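Local coordinates for putative signal recognition particle protein (Chaetomium thermophilum, PDB 5CK4), which is the beta subunit of the signal recognition particle receptor, an Arf-like GTPase of secretory membranes that binds GDP and GTP, at residues 181-193 / 235-247. Numbering follows the deposited sequence.
Sequences YLSQTASYLYDVL and RLEHELGRIRKTR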
# COMPACT_ATOMS: atom_id res chain seq x y z
N TYR A 181 11.82 -1.48 12.90
CA TYR A 181 11.28 -1.24 11.57
C TYR A 181 10.01 -2.04 11.32
O TYR A 181 9.04 -1.51 10.78
CB TYR A 181 12.30 -1.55 10.48
CG TYR A 181 11.86 -1.13 9.10
CD1 TYR A 181 11.94 0.20 8.69
CD2 TYR A 181 11.35 -2.06 8.19
CE1 TYR A 181 11.53 0.59 7.42
CE2 TYR A 181 10.94 -1.68 6.92
CZ TYR A 181 11.05 -0.36 6.54
OH TYR A 181 10.64 0.02 5.27
N LEU A 182 10.01 -3.31 11.71
CA LEU A 182 8.80 -4.12 11.59
C LEU A 182 7.61 -3.46 12.29
O LEU A 182 6.53 -3.33 11.71
CB LEU A 182 9.02 -5.54 12.16
CG LEU A 182 7.72 -6.34 12.33
CD1 LEU A 182 7.06 -6.62 10.98
CD2 LEU A 182 7.98 -7.64 13.07
N SER A 183 7.82 -3.02 13.53
CA SER A 183 6.75 -2.44 14.34
C SER A 183 6.22 -1.15 13.75
O SER A 183 5.00 -0.94 13.67
CB SER A 183 7.24 -2.19 15.77
OG SER A 183 7.52 -3.41 16.43
N GLN A 184 7.12 -0.26 13.37
CA GLN A 184 6.72 1.05 12.86
C GLN A 184 6.08 0.95 11.48
O GLN A 184 5.10 1.63 11.18
CB GLN A 184 7.90 2.03 12.86
CG GLN A 184 8.34 2.38 14.27
CD GLN A 184 9.49 3.36 14.33
OE1 GLN A 184 9.92 3.92 13.31
NE2 GLN A 184 10.01 3.59 15.53
N THR A 185 6.62 0.07 10.65
CA THR A 185 6.06 -0.16 9.32
C THR A 185 4.69 -0.81 9.39
O THR A 185 3.77 -0.43 8.67
CB THR A 185 7.01 -1.04 8.48
OG1 THR A 185 8.27 -0.38 8.36
CG2 THR A 185 6.45 -1.31 7.10
N ALA A 186 4.54 -1.80 10.27
CA ALA A 186 3.25 -2.48 10.42
C ALA A 186 2.19 -1.53 10.98
O ALA A 186 1.02 -1.66 10.67
CB ALA A 186 3.39 -3.68 11.33
N SER A 187 2.61 -0.61 11.84
CA SER A 187 1.68 0.37 12.38
C SER A 187 1.07 1.23 11.27
O SER A 187 -0.13 1.49 11.26
CB SER A 187 2.39 1.25 13.42
OG SER A 187 1.50 2.18 13.97
N TYR A 188 1.90 1.66 10.32
CA TYR A 188 1.43 2.41 9.16
C TYR A 188 0.52 1.55 8.30
O TYR A 188 -0.58 1.99 7.91
CB TYR A 188 2.63 2.87 8.32
CG TYR A 188 2.33 3.95 7.30
CD1 TYR A 188 1.06 4.50 7.16
CD2 TYR A 188 3.34 4.41 6.46
CE1 TYR A 188 0.81 5.49 6.21
CE2 TYR A 188 3.10 5.37 5.51
CZ TYR A 188 1.83 5.92 5.39
OH TYR A 188 1.62 6.91 4.45
N LEU A 189 0.95 0.33 8.00
CA LEU A 189 0.13 -0.58 7.21
C LEU A 189 -1.22 -0.85 7.89
O LEU A 189 -2.27 -0.90 7.23
CB LEU A 189 0.89 -1.90 6.97
CG LEU A 189 0.13 -2.98 6.19
CD1 LEU A 189 -0.26 -2.47 4.80
CD2 LEU A 189 1.02 -4.20 6.08
N TYR A 190 -1.19 -1.01 9.21
CA TYR A 190 -2.43 -1.19 9.96
C TYR A 190 -3.42 -0.06 9.65
O TYR A 190 -4.58 -0.33 9.34
CB TYR A 190 -2.15 -1.27 11.47
CG TYR A 190 -3.33 -1.75 12.33
CD1 TYR A 190 -4.37 -0.89 12.67
CD2 TYR A 190 -3.39 -3.06 12.79
CE1 TYR A 190 -5.45 -1.34 13.45
CE2 TYR A 190 -4.45 -3.50 13.58
CZ TYR A 190 -5.48 -2.64 13.90
OH TYR A 190 -6.54 -3.08 14.68
N ASP A 191 -2.95 1.18 9.73
CA ASP A 191 -3.81 2.34 9.49
C ASP A 191 -4.32 2.40 8.06
O ASP A 191 -5.45 2.80 7.81
CB ASP A 191 -3.09 3.66 9.82
CG ASP A 191 -2.87 3.86 11.30
OD1 ASP A 191 -3.61 3.25 12.10
OD2 ASP A 191 -1.95 4.62 11.67
N VAL A 192 -3.46 2.02 7.11
CA VAL A 192 -3.85 2.00 5.70
C VAL A 192 -5.00 1.03 5.47
O VAL A 192 -6.05 1.39 4.92
CB VAL A 192 -2.65 1.66 4.78
CG1 VAL A 192 -3.11 1.20 3.42
CG2 VAL A 192 -1.72 2.89 4.64
N LEU A 193 -4.80 -0.22 5.89
CA LEU A 193 -5.84 -1.24 5.75
C LEU A 193 -7.11 -0.93 6.56
O LEU A 193 -8.23 -1.17 6.09
CB LEU A 193 -5.27 -2.62 6.12
CG LEU A 193 -4.10 -3.07 5.24
CD1 LEU A 193 -3.65 -4.48 5.62
CD2 LEU A 193 -4.50 -3.04 3.77
N ARG A 235 5.44 -12.31 8.92
CA ARG A 235 5.87 -11.39 9.98
C ARG A 235 4.93 -10.19 10.11
O ARG A 235 4.63 -9.74 11.23
CB ARG A 235 7.29 -10.91 9.73
CG ARG A 235 8.30 -12.01 10.02
CD ARG A 235 9.71 -11.48 10.08
NE ARG A 235 10.66 -12.58 9.99
CZ ARG A 235 11.97 -12.43 9.93
NH1 ARG A 235 12.50 -11.21 9.96
NH2 ARG A 235 12.76 -13.49 9.85
N LEU A 236 4.48 -9.67 8.98
CA LEU A 236 3.50 -8.57 8.99
C LEU A 236 2.17 -9.03 9.58
O LEU A 236 1.56 -8.30 10.37
CB LEU A 236 3.28 -8.02 7.59
CG LEU A 236 4.38 -7.13 6.97
CD1 LEU A 236 4.01 -6.75 5.54
CD2 LEU A 236 4.65 -5.88 7.80
N GLU A 237 1.73 -10.23 9.20
CA GLU A 237 0.45 -10.75 9.68
C GLU A 237 0.47 -10.93 11.19
O GLU A 237 -0.51 -10.61 11.89
CB GLU A 237 0.12 -12.08 8.99
CG GLU A 237 -0.44 -11.86 7.59
CD GLU A 237 -0.55 -13.13 6.80
OE1 GLU A 237 0.09 -14.14 7.17
OE2 GLU A 237 -1.30 -13.11 5.80
N HIS A 238 1.57 -11.44 11.71
CA HIS A 238 1.68 -11.60 13.14
C HIS A 238 1.73 -10.24 13.85
O HIS A 238 1.16 -10.07 14.93
CB HIS A 238 2.85 -12.49 13.52
CG HIS A 238 2.57 -13.96 13.32
ND1 HIS A 238 2.92 -14.64 12.18
CD2 HIS A 238 1.96 -14.86 14.12
CE1 HIS A 238 2.55 -15.90 12.28
NE2 HIS A 238 1.96 -16.06 13.45
N GLU A 239 2.38 -9.25 13.24
CA GLU A 239 2.45 -7.96 13.90
C GLU A 239 1.10 -7.23 13.87
O GLU A 239 0.71 -6.61 14.86
CB GLU A 239 3.57 -7.09 13.33
CG GLU A 239 3.73 -5.75 14.02
CD GLU A 239 4.32 -5.82 15.42
OE1 GLU A 239 4.68 -6.91 15.89
OE2 GLU A 239 4.42 -4.75 16.06
N LEU A 240 0.39 -7.30 12.75
CA LEU A 240 -0.95 -6.72 12.64
C LEU A 240 -1.91 -7.39 13.61
O LEU A 240 -2.75 -6.74 14.22
CB LEU A 240 -1.49 -6.84 11.19
CG LEU A 240 -0.74 -6.03 10.13
CD1 LEU A 240 -1.17 -6.45 8.73
CD2 LEU A 240 -0.93 -4.53 10.32
N GLY A 241 -1.80 -8.71 13.73
CA GLY A 241 -2.52 -9.45 14.76
C GLY A 241 -2.19 -8.99 16.17
O GLY A 241 -3.09 -8.83 17.00
N ARG A 242 -0.91 -8.79 16.47
CA ARG A 242 -0.52 -8.32 17.80
C ARG A 242 -1.14 -6.95 18.10
O ARG A 242 -1.64 -6.71 19.21
CB ARG A 242 1.01 -8.22 17.93
CG ARG A 242 1.44 -7.83 19.33
CD ARG A 242 2.93 -7.55 19.43
NE ARG A 242 3.29 -6.38 18.64
CZ ARG A 242 3.18 -5.12 19.06
NH1 ARG A 242 2.73 -4.86 20.28
NH2 ARG A 242 3.52 -4.12 18.26
N ILE A 243 -1.10 -6.06 17.12
CA ILE A 243 -1.65 -4.71 17.27
C ILE A 243 -3.15 -4.75 17.56
O ILE A 243 -3.62 -4.11 18.51
CB ILE A 243 -1.40 -3.85 16.01
CG1 ILE A 243 0.10 -3.61 15.83
CG2 ILE A 243 -2.13 -2.49 16.11
CD1 ILE A 243 0.49 -3.10 14.45
N ARG A 244 -3.91 -5.48 16.76
CA ARG A 244 -5.36 -5.49 16.97
C ARG A 244 -5.72 -6.11 18.32
O ARG A 244 -6.66 -5.67 18.97
CB ARG A 244 -6.11 -6.15 15.82
CG ARG A 244 -5.93 -7.67 15.69
CD ARG A 244 -6.79 -8.22 14.55
NE ARG A 244 -6.74 -9.69 14.48
CZ ARG A 244 -7.43 -10.40 13.59
NH1 ARG A 244 -8.21 -9.78 12.71
NH2 ARG A 244 -7.33 -11.73 13.59
N LYS A 245 -4.96 -7.12 18.74
CA LYS A 245 -5.20 -7.77 20.04
C LYS A 245 -4.89 -6.85 21.22
O LYS A 245 -5.65 -6.79 22.19
CB LYS A 245 -4.37 -9.05 20.17
CG LYS A 245 -4.56 -9.75 21.49
CD LYS A 245 -5.99 -10.28 21.62
CE LYS A 245 -6.33 -11.19 20.45
NZ LYS A 245 -7.39 -12.17 20.78
N THR A 246 -3.77 -6.14 21.13
CA THR A 246 -3.39 -5.20 22.18
C THR A 246 -4.37 -4.04 22.25
O THR A 246 -4.70 -3.56 23.33
CB THR A 246 -1.97 -4.64 21.94
OG1 THR A 246 -1.04 -5.72 21.86
CG2 THR A 246 -1.56 -3.73 23.08
N ARG A 247 -4.85 -3.59 21.10
CA ARG A 247 -5.76 -2.46 21.08
C ARG A 247 -7.12 -2.86 21.62
O ARG A 247 -7.75 -2.10 22.35
CB ARG A 247 -5.87 -1.84 19.69
CG ARG A 247 -4.59 -1.13 19.29
CD ARG A 247 -4.73 -0.33 18.00
NE ARG A 247 -3.43 0.21 17.60
CZ ARG A 247 -3.21 0.90 16.49
NH1 ARG A 247 -4.21 1.17 15.66
NH2 ARG A 247 -1.99 1.33 16.21
O HOH W 1 3.72 -1.82 15.69
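Two neighbouring helices on one side of the P-loop GTPase sheet cross here at -71°, and Y190 of helix 180-201 enters helix 229-249 as a knob among L240, I243, R244 and R247. CG of Y190 stands anti to the backbone N (chi1 -168°), which sends the ring across the partner helix. I243 CG2 lies over one ring face in a CH-pi contact, 3.8 Å from the ring centroid, while L240 O sits at the edge, 3.7 Å from Y190 CE2. The R247 guanidinium adds an off-centre cation-pi contact, its plane 57° from that of the ring. Beyond the helix, Y190 OH hydrogen-bonds to G269 O and L271 N. Replacing Y190 by alanine removes ring and hydroxyl, which would probably open a gap beside I243 and L240 and leave G269 O and L271 N without that partner. Nearer the sheet, L189 CD2 meets L236 CD1 and L240 CD1, and L189 and L236 both reach I216 of strand 214-219. Where the helices come close, the small A186 admits E239, whose CG is 3.4 Å from A186 CB. Within helix 229-249, R242 NE donates almost straight to E239 OE1 (3.1 Å), and one water donates to both S183 O and E239 OE2, 3.0 Å from the latter.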